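Local coordinates for protein maleylacetate reductase (Rhizobium, PDB 3W5S) that catalyses the NADH-dependent reduction of maleylacetate to 3-oxoadipate in the breakdown of gamma-resorcylate, working as a homodimer, at residues S59-K64 and F82-M87; A286-A291 and Y346-P351. One frame throughout, in Å; residues are numbered along the deposited sequence.

Contact 1 of 2, residues S59-K64 and F82-M87; sequences STPHQK and FSDAAM. With SO4 (sulfate ion), chain D.
Ser59 meets Phe82 at the end of the beta-alpha-beta crossover formed by strand 55-58, helix 64-74 and the adjacent parallel strand 78-82, in the NADH-binding alpha/beta domain. Ser59 N gives its hydrogen to Phe82 O at 3.0 Å, which continues the strand pairing. Ala85 N returns a bond to Ser59 O, also 3.0 Å long, with an N-H...O angle of 156°. It comes one residue later than regular parallel pairing would give, after the strand has ended. Ser83 CA adds a C-H...O contact to the same Ser59 oxygen.

Ser59 OG donates to Thr60 O at 2.8 Å. With chi1 at 77°, between the backbone N and the carbonyl carbon, Ser59 OG also lies 3.1 Å from Ser83 CB. Gln63 N reaches Thr60 O from the opposite face of the carbonyl, which ties the turn into helix 64-74. Lys64 lays its CG and CD alongside the Ser83 hydroxyl, while its ammonium pairs with Glu68. Pro61, with no N-H to give, only packs its ring against Ser83 O.

Thr60 CG2 rests 3.8 Å from Ala85 CB, and the other branch turns to a sulfate ion. Thr60 OG1 donates to sulfate O4 at 2.7 Å, and His62 ND1 adds a weak bond to the same oxygen. Gln63 bonds to Thr137 and to a bound benzamidine. The sulfate and benzamidine probably came from the crystallisation liquor. The short bond from Thr60 implies that this loop can offer a hydroxyl donor to an anion, with the His62 ring as a looser second partner.

Contact 2 of 2, residues A286-A291 and Y346-P351; sequences AYVEQA and YWCPRP
The guanidinium of Arg350 lies flat on one face of the Tyr287 ring, with the planes 7° apart and the centres 3.8 Å apart. Arg350 CZ stands over the ring in a cation-pi contact, and CD of the same chain makes a CH-pi contact with that face. At the ring's edge is Pro351 O; at the edge of the guanidinium is Tyr287 O. The stack joins the C-terminal end of helix 273-289 to the loop before helix 354-366, in the all-helical domain of the iron-containing alcohol dehydrogenase fold.

Arg350 NH1 donates to Tyr287 O at 2.7 Å, and this oxygen lies in the guanidinium plane. Arg350 CG is anti to the backbone N (chi1 -165°) and the chain stays extended to NE, which carries its end across the ring to the helix backbone. Tyr287 OH donates to Pro351 O at 2.6 Å, in the carbonyl plane. Replacing Tyr287 with an alanine would probably leave the guanidinium without its flat partner and Pro351 O without the phenol donor. Helices 257-269 and 354-366 also touch the Tyr287 side chain. Beside the stack, Val288 CG2 packs on Cys348 SG, and Val288 CG1 meets Pro349 CG at 3.8 Å.

From the N terminus, the chain first builds the alpha/beta domain. Contact 1 closes there, after strand 55-58, helix 64-74 and strand 78-82 have returned the chain to a neighbouring position in the sheet. The chain then completes that domain and enters the helical one. Contact 2 opens at the end of helix 273-289 and closes a longer loop, largely helical, before helix 354-366. The two loops follow in series and neither nest nor cross. Contact 1 ties two strand ends together, whereas contact 2 ties a helix end to a loop. Their centres are about 36 Å apart, on opposite sides of the chain's centre.

Contact 1 of 2, residues S59-K64 and F82-M87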
ATOM      1  N   SER A  59       9.369 -19.077 -19.147  1.00 16.36           N
ATOM      2  CA  SER A  59       8.053 -18.985 -19.809  1.00 16.14           C
ATOM      3  C   SER A  59       7.335 -20.326 -19.784  1.00 16.19           C
ATOM      4  O   SER A  59       7.916 -21.362 -19.445  1.00 16.15           O
ATOM      5  CB  SER A  59       8.205 -18.480 -21.269  1.00 16.70           C
ATOM      6  OG  SER A  59       8.670 -19.500 -22.145  1.00 18.42           O
ATOM      7  N   THR A  60       6.058 -20.293 -20.156  1.00 16.49           N
ATOM      8  CA  THR A  60       5.364 -21.475 -20.641  1.00 17.69           C
ATOM      9  C   THR A  60       5.684 -21.641 -22.146  1.00 19.01           C
ATOM     10  O   THR A  60       6.252 -20.760 -22.793  1.00 19.80           O
ATOM     11  CB  THR A  60       3.834 -21.309 -20.513  1.00 17.51           C
ATOM     12  OG1 THR A  60       3.440 -20.204 -21.325  1.00 19.67           O
ATOM     13  CG2 THR A  60       3.421 -21.027 -19.074  1.00 16.41           C
ATOM     14  N   PRO A  61       5.252 -22.755 -22.734  1.00 20.81           N
ATOM     15  CA  PRO A  61       5.433 -22.896 -24.177  1.00 22.36           C
ATOM     16  C   PRO A  61       4.692 -21.846 -25.009  1.00 23.21           C
ATOM     17  O   PRO A  61       5.100 -21.566 -26.150  1.00 24.90           O
ATOM     18  CB  PRO A  61       4.904 -24.307 -24.447  1.00 23.43           C
ATOM     19  CG  PRO A  61       5.222 -25.039 -23.197  1.00 22.44           C
ATOM     20  CD  PRO A  61       4.872 -24.028 -22.103  1.00 20.68           C
ATOM     21  N   HIS A  62       3.660 -21.253 -24.406  1.00 23.75           N
ATOM     22  CA  HIS A  62       2.789 -20.284 -25.065  1.00 23.51           C
ATOM     23  C   HIS A  62       3.481 -18.955 -25.319  1.00 22.45           C
ATOM     24  O   HIS A  62       3.018 -18.158 -26.141  1.00 23.06           O
ATOM     25  CB  HIS A  62       1.502 -20.074 -24.238  1.00 25.11           C
ATOM     26  CG  HIS A  62       0.817 -21.354 -23.850  1.00 28.86           C
ATOM     27  ND1 HIS A  62       0.749 -21.807 -22.549  1.00 32.93           N
ATOM     28  CD2 HIS A  62       0.188 -22.287 -24.606  1.00 33.88           C
ATOM     29  CE1 HIS A  62       0.097 -22.957 -22.519  1.00 34.25           C
ATOM     30  NE2 HIS A  62      -0.254 -23.269 -23.755  1.00 35.98           N
ATOM     31  N   GLN A  63       4.588 -18.712 -24.614  1.00 20.57           N
ATOM     32  CA  GLN A  63       5.375 -17.504 -24.831  1.00 20.18           C
ATOM     33  C   GLN A  63       6.866 -17.799 -24.979  1.00 18.48           C
ATOM     34  O   GLN A  63       7.725 -16.965 -24.697  1.00 19.29           O
ATOM     35  CB  GLN A  63       5.126 -16.467 -23.749  1.00 19.95           C
ATOM     36  CG  GLN A  63       3.687 -15.929 -23.787  1.00 19.50           C
ATOM     37  CD  GLN A  63       3.525 -14.623 -23.059  1.00 21.19           C
ATOM     38  OE1 GLN A  63       3.054 -14.606 -21.949  1.00 20.55           O
ATOM     39  NE2 GLN A  63       3.945 -13.520 -23.681  1.00 21.07           N
ATOM     40  N   LYS A  64       7.160 -18.983 -25.501  1.00 19.42           N
ATOM     41  CA  LYS A  64       8.535 -19.384 -25.746  1.00 20.19           C
ATOM     42  C   LYS A  64       9.321 -18.399 -26.622  1.00 20.19           C
ATOM     43  O   LYS A  64      10.435 -18.006 -26.255  1.00 21.19           O
ATOM     44  CB  LYS A  64       8.555 -20.769 -26.361  1.00 21.14           C
ATOM     45  CG  LYS A  64       9.939 -21.275 -26.714  1.00 23.67           C
ATOM     46  CD  LYS A  64       9.826 -22.746 -27.125  1.00 27.03           C
ATOM     47  CE  LYS A  64      11.158 -23.366 -27.469  1.00 29.79           C
ATOM     48  NZ  LYS A  64      11.664 -22.891 -28.788  1.00 33.67           N
ATOM     49  N   PHE A  82      14.182 -21.117 -19.917  1.00 20.03           N
ATOM     50  CA  PHE A  82      13.461 -22.338 -19.613  1.00 19.86           C
ATOM     51  C   PHE A  82      11.996 -22.057 -19.926  1.00 19.58           C
ATOM     52  O   PHE A  82      11.337 -21.277 -19.229  1.00 18.59           O
ATOM     53  CB  PHE A  82      13.656 -22.753 -18.142  1.00 19.47           C
ATOM     54  CG  PHE A  82      12.980 -24.054 -17.773  1.00 18.26           C
ATOM     55  CD1 PHE A  82      13.676 -25.266 -17.856  1.00 21.86           C
ATOM     56  CD2 PHE A  82      11.652 -24.063 -17.328  1.00 18.95           C
ATOM     57  CE1 PHE A  82      13.052 -26.473 -17.500  1.00 20.48           C
ATOM     58  CE2 PHE A  82      11.012 -25.274 -16.962  1.00 18.98           C
ATOM     59  CZ  PHE A  82      11.713 -26.483 -17.059  1.00 20.85           C
ATOM     60  N   SER A  83      11.498 -22.694 -20.988  1.00 20.23           N
ATOM     61  CA  SER A  83      10.182 -22.364 -21.542  1.00 20.20           C
ATOM     62  C   SER A  83       9.133 -23.453 -21.277  1.00 20.46           C
ATOM     63  O   SER A  83       8.111 -23.534 -21.999  1.00 22.55           O
ATOM     64  CB  SER A  83      10.309 -22.018 -23.045  1.00 19.81           C
ATOM     65  OG  SER A  83      10.924 -23.083 -23.769  1.00 24.84           O
ATOM     66  N   ASP A  84       9.324 -24.224 -20.204  1.00 20.47           N
ATOM     67  CA  ASP A  84       8.473 -25.374 -19.916  1.00 19.83           C
ATOM     68  C   ASP A  84       7.584 -25.231 -18.639  1.00 19.32           C
ATOM     69  O   ASP A  84       7.066 -26.215 -18.079  1.00 19.70           O
ATOM     70  CB  ASP A  84       9.327 -26.674 -19.945  1.00 21.53           C
ATOM     71  CG  ASP A  84       9.826 -27.032 -21.369  1.00 24.82           C
ATOM     72  OD1 ASP A  84       9.063 -26.874 -22.322  1.00 27.90           O
ATOM     73  OD2 ASP A  84      10.997 -27.457 -21.528  1.00 29.93           O
ATOM     74  N   ALA A  85       7.347 -23.989 -18.212  1.00 18.01           N
ATOM     75  CA  ALA A  85       6.422 -23.764 -17.091  1.00 17.03           C
ATOM     76  C   ALA A  85       5.060 -24.397 -17.362  1.00 18.22           C
ATOM     77  O   ALA A  85       4.563 -24.363 -18.487  1.00 19.18           O
ATOM     78  CB  ALA A  85       6.255 -22.283 -16.792  1.00 16.45           C
ATOM     79  N   ALA A  86       4.456 -24.938 -16.306  1.00 17.30           N
ATOM     80  CA  ALA A  86       3.223 -25.719 -16.391  1.00 17.87           C
ATOM     81  C   ALA A  86       2.161 -25.247 -15.421  1.00 17.24           C
ATOM     82  O   ALA A  86       2.468 -24.783 -14.305  1.00 16.61           O
ATOM     83  CB  ALA A  86       3.534 -27.205 -16.163  1.00 18.97           C
ATOM     84  N   MET A  87       0.907 -25.350 -15.838  1.00 17.31           N
ATOM     85  CA  MET A  87      -0.189 -24.973 -14.956  1.00 17.15           C
ATOM     86  C   MET A  87      -0.141 -25.772 -13.655  1.00 16.65           C
ATOM     87  O   MET A  87       0.165 -26.971 -13.655  1.00 18.02           O
ATOM     88  CB  MET A  87      -1.531 -25.157 -15.663  1.00 17.71           C
ATOM     89  CG  MET A  87      -2.660 -24.381 -15.030  1.00 18.24           C
ATOM     90  SD  MET A  87      -4.154 -24.566 -16.005  1.00 20.30           S
ATOM     91  CE  MET A  87      -3.766 -23.544 -17.420  1.00 22.92           C
TER
HETATM   92  S   SO4 D 402      -0.202 -18.909 -20.105  1.00 28.10           S
HETATM   93  O1  SO4 D 402      -0.081 -19.699 -18.869  1.00 28.27           O
HETATM   94  O2  SO4 D 402      -1.164 -19.492 -21.052  1.00 33.91           O
HETATM   95  O3  SO4 D 402      -0.618 -17.563 -19.727  1.00 30.51           O
HETATM   96  O4  SO4 D 402       1.116 -18.904 -20.763  1.00 27.53           O

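Contact 2 of 2, residues A286-A291 and Y346-P351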
ATOM      1  N   ALA A 286     -21.764 -15.524  -3.701  1.00 15.20           N
ATOM      2  CA  ALA A 286     -23.144 -15.606  -3.237  1.00 15.07           C
ATOM      3  C   ALA A 286     -23.247 -16.290  -1.874  1.00 15.25           C
ATOM      4  O   ALA A 286     -24.044 -15.881  -1.031  1.00 17.25           O
ATOM      5  CB  ALA A 286     -24.004 -16.364  -4.257  1.00 15.63           C
ATOM      6  N   TYR A 287     -22.445 -17.333  -1.671  1.00 14.86           N
ATOM      7  CA  TYR A 287     -22.459 -18.051  -0.393  1.00 14.92           C
ATOM      8  C   TYR A 287     -22.024 -17.153   0.764  1.00 15.38           C
ATOM      9  O   TYR A 287     -22.694 -17.077   1.799  1.00 17.09           O
ATOM     10  CB  TYR A 287     -21.562 -19.286  -0.521  1.00 15.73           C
ATOM     11  CG  TYR A 287     -21.480 -20.152   0.721  1.00 16.25           C
ATOM     12  CD1 TYR A 287     -22.449 -21.107   1.000  1.00 18.89           C
ATOM     13  CD2 TYR A 287     -20.403 -20.019   1.612  1.00 16.12           C
ATOM     14  CE1 TYR A 287     -22.358 -21.896   2.134  1.00 20.55           C
ATOM     15  CE2 TYR A 287     -20.308 -20.824   2.733  1.00 18.56           C
ATOM     16  CZ  TYR A 287     -21.278 -21.748   2.987  1.00 19.87           C
ATOM     17  OH  TYR A 287     -21.205 -22.555   4.108  1.00 24.76           O
ATOM     18  N   VAL A 288     -20.907 -16.465   0.580  1.00 15.03           N
ATOM     19  CA  VAL A 288     -20.399 -15.602   1.641  1.00 14.41           C
ATOM     20  C   VAL A 288     -21.316 -14.388   1.844  1.00 14.63           C
ATOM     21  O   VAL A 288     -21.484 -13.891   2.969  1.00 15.04           O
ATOM     22  CB  VAL A 288     -18.951 -15.190   1.312  1.00 14.77           C
ATOM     23  CG1 VAL A 288     -18.418 -14.200   2.324  1.00 15.53           C
ATOM     24  CG2 VAL A 288     -18.056 -16.450   1.319  1.00 16.40           C
ATOM     25  N   GLU A 289     -21.891 -13.896   0.749  1.00 15.32           N
ATOM     26  CA  GLU A 289     -22.736 -12.693   0.802  1.00 16.18           C
ATOM     27  C   GLU A 289     -23.968 -12.868   1.685  1.00 17.45           C
ATOM     28  O   GLU A 289     -24.492 -11.893   2.213  1.00 18.13           O
ATOM     29  CB  GLU A 289     -23.139 -12.283  -0.630  1.00 17.18           C
ATOM     30  CG  GLU A 289     -23.844 -10.951  -0.738  1.00 20.47           C
ATOM     31  CD  GLU A 289     -24.074 -10.534  -2.183  1.00 23.52           C
ATOM     32  OE1 GLU A 289     -24.151 -11.440  -3.056  1.00 22.76           O
ATOM     33  OE2 GLU A 289     -24.158  -9.295  -2.419  1.00 21.95           O
ATOM     34  N   GLN A 290     -24.412 -14.104   1.871  1.00 17.93           N
ATOM     35  CA  GLN A 290     -25.531 -14.383   2.763  1.00 19.87           C
ATOM     36  C   GLN A 290     -25.204 -13.977   4.184  1.00 19.87           C
ATOM     37  O   GLN A 290     -26.091 -13.541   4.921  1.00 22.08           O
ATOM     38  CB  GLN A 290     -25.855 -15.873   2.726  1.00 21.23           C
ATOM     39  CG  GLN A 290     -26.498 -16.278   1.433  1.00 24.87           C
ATOM     40  CD  GLN A 290     -27.982 -15.919   1.407  1.00 31.71           C
ATOM     41  OE1 GLN A 290     -28.441 -15.154   0.556  1.00 35.97           O
ATOM     42  NE2 GLN A 290     -28.737 -16.465   2.354  1.00 36.66           N
ATOM     43  N   ALA A 291     -23.930 -14.093   4.553  1.00 18.73           N
ATOM     44  CA  ALA A 291     -23.490 -13.836   5.924  1.00 19.32           C
ATOM     45  C   ALA A 291     -22.931 -12.437   6.178  1.00 18.72           C
ATOM     46  O   ALA A 291     -23.185 -11.852   7.256  1.00 19.88           O
ATOM     47  CB  ALA A 291     -22.453 -14.899   6.327  1.00 20.40           C
ATOM     48  N   TYR A 346      -9.071 -22.576   4.084  1.00 22.01           N
ATOM     49  CA  TYR A 346      -8.788 -21.161   4.313  1.00 21.36           C
ATOM     50  C   TYR A 346      -9.909 -20.559   5.150  1.00 21.49           C
ATOM     51  O   TYR A 346     -11.070 -20.990   5.045  1.00 22.22           O
ATOM     52  CB  TYR A 346      -8.613 -20.374   3.001  1.00 20.10           C
ATOM     53  CG  TYR A 346      -7.637 -20.956   1.995  1.00 19.46           C
ATOM     54  CD1 TYR A 346      -6.638 -21.858   2.375  1.00 20.21           C
ATOM     55  CD2 TYR A 346      -7.694 -20.568   0.658  1.00 17.87           C
ATOM     56  CE1 TYR A 346      -5.758 -22.394   1.425  1.00 19.53           C
ATOM     57  CE2 TYR A 346      -6.812 -21.089  -0.292  1.00 18.18           C
ATOM     58  CZ  TYR A 346      -5.859 -22.002   0.097  1.00 18.78           C
ATOM     59  OH  TYR A 346      -4.983 -22.552  -0.811  1.00 19.29           O
ATOM     60  N   TRP A 347      -9.572 -19.574   5.989  1.00 20.36           N
ATOM     61  CA  TRP A 347     -10.576 -18.923   6.833  1.00 21.03           C
ATOM     62  C   TRP A 347     -11.715 -18.317   6.023  1.00 19.85           C
ATOM     63  O   TRP A 347     -11.488 -17.720   4.975  1.00 19.63           O
ATOM     64  CB  TRP A 347      -9.925 -17.833   7.690  1.00 21.55           C
ATOM     65  CG  TRP A 347     -10.808 -17.250   8.755  1.00 21.52           C
ATOM     66  CD1 TRP A 347     -10.906 -17.668  10.049  1.00 24.02           C
ATOM     67  CD2 TRP A 347     -11.706 -16.133   8.624  1.00 21.75           C
ATOM     68  NE1 TRP A 347     -11.806 -16.884  10.736  1.00 26.18           N
ATOM     69  CE2 TRP A 347     -12.314 -15.936   9.884  1.00 23.42           C
ATOM     70  CE3 TRP A 347     -12.066 -15.291   7.561  1.00 20.24           C
ATOM     71  CZ2 TRP A 347     -13.262 -14.916  10.119  1.00 22.57           C
ATOM     72  CZ3 TRP A 347     -13.008 -14.256   7.799  1.00 18.99           C
ATOM     73  CH2 TRP A 347     -13.585 -14.088   9.063  1.00 20.72           C
ATOM     74  N   CYS A 348     -12.929 -18.431   6.553  1.00 19.33           N
ATOM     75  CA  CYS A 348     -14.152 -17.892   5.930  1.00 18.84           C
ATOM     76  C   CYS A 348     -15.090 -17.311   7.010  1.00 18.77           C
ATOM     77  O   CYS A 348     -15.202 -17.887   8.089  1.00 19.96           O
ATOM     78  CB  CYS A 348     -14.867 -19.029   5.204  1.00 18.70           C
ATOM     79  SG  CYS A 348     -16.235 -18.479   4.128  1.00 18.99           S
ATOM     80  N   PRO A 349     -15.787 -16.186   6.730  1.00 18.85           N
ATOM     81  CA  PRO A 349     -16.719 -15.624   7.723  1.00 20.16           C
ATOM     82  C   PRO A 349     -17.961 -16.485   7.956  1.00 21.83           C
ATOM     83  O   PRO A 349     -18.647 -16.291   8.951  1.00 23.19           O
ATOM     84  CB  PRO A 349     -17.087 -14.232   7.150  1.00 20.36           C
ATOM     85  CG  PRO A 349     -16.679 -14.258   5.749  1.00 18.29           C
ATOM     86  CD  PRO A 349     -15.586 -15.283   5.579  1.00 18.43           C
ATOM     87  N   ARG A 350     -18.212 -17.434   7.057  1.00 22.11           N
ATOM     88  CA  ARG A 350     -19.281 -18.419   7.189  1.00 24.45           C
ATOM     89  C   ARG A 350     -18.618 -19.797   7.398  1.00 24.81           C
ATOM     90  O   ARG A 350     -17.577 -20.069   6.768  1.00 25.45           O
ATOM     91  CB  ARG A 350     -20.107 -18.381   5.888  1.00 23.96           C
ATOM     92  CG  ARG A 350     -21.437 -19.050   5.963  1.00 28.07           C
ATOM     93  CD  ARG A 350     -22.361 -18.633   4.851  1.00 26.48           C
ATOM     94  NE  ARG A 350     -23.464 -19.562   4.867  1.00 28.17           N
ATOM     95  CZ  ARG A 350     -24.357 -19.749   3.906  1.00 29.72           C
ATOM     96  NH1 ARG A 350     -24.329 -19.044   2.793  1.00 28.34           N
ATOM     97  NH2 ARG A 350     -25.311 -20.658   4.084  1.00 33.30           N
ATOM     98  N   PRO A 351     -19.195 -20.670   8.252  1.00 25.38           N
ATOM     99  CA  PRO A 351     -18.704 -22.047   8.364  1.00 26.06           C
ATOM    100  C   PRO A 351     -18.759 -22.690   6.993  1.00 25.98           C
ATOM    101  O   PRO A 351     -19.706 -22.442   6.243  1.00 27.08           O
ATOM    102  CB  PRO A 351     -19.731 -22.725   9.282  1.00 26.79           C
ATOM    103  CG  PRO A 351     -20.242 -21.627  10.135  1.00 27.11           C
ATOM    104  CD  PRO A 351     -20.294 -20.417   9.203  1.00 25.77           C
TER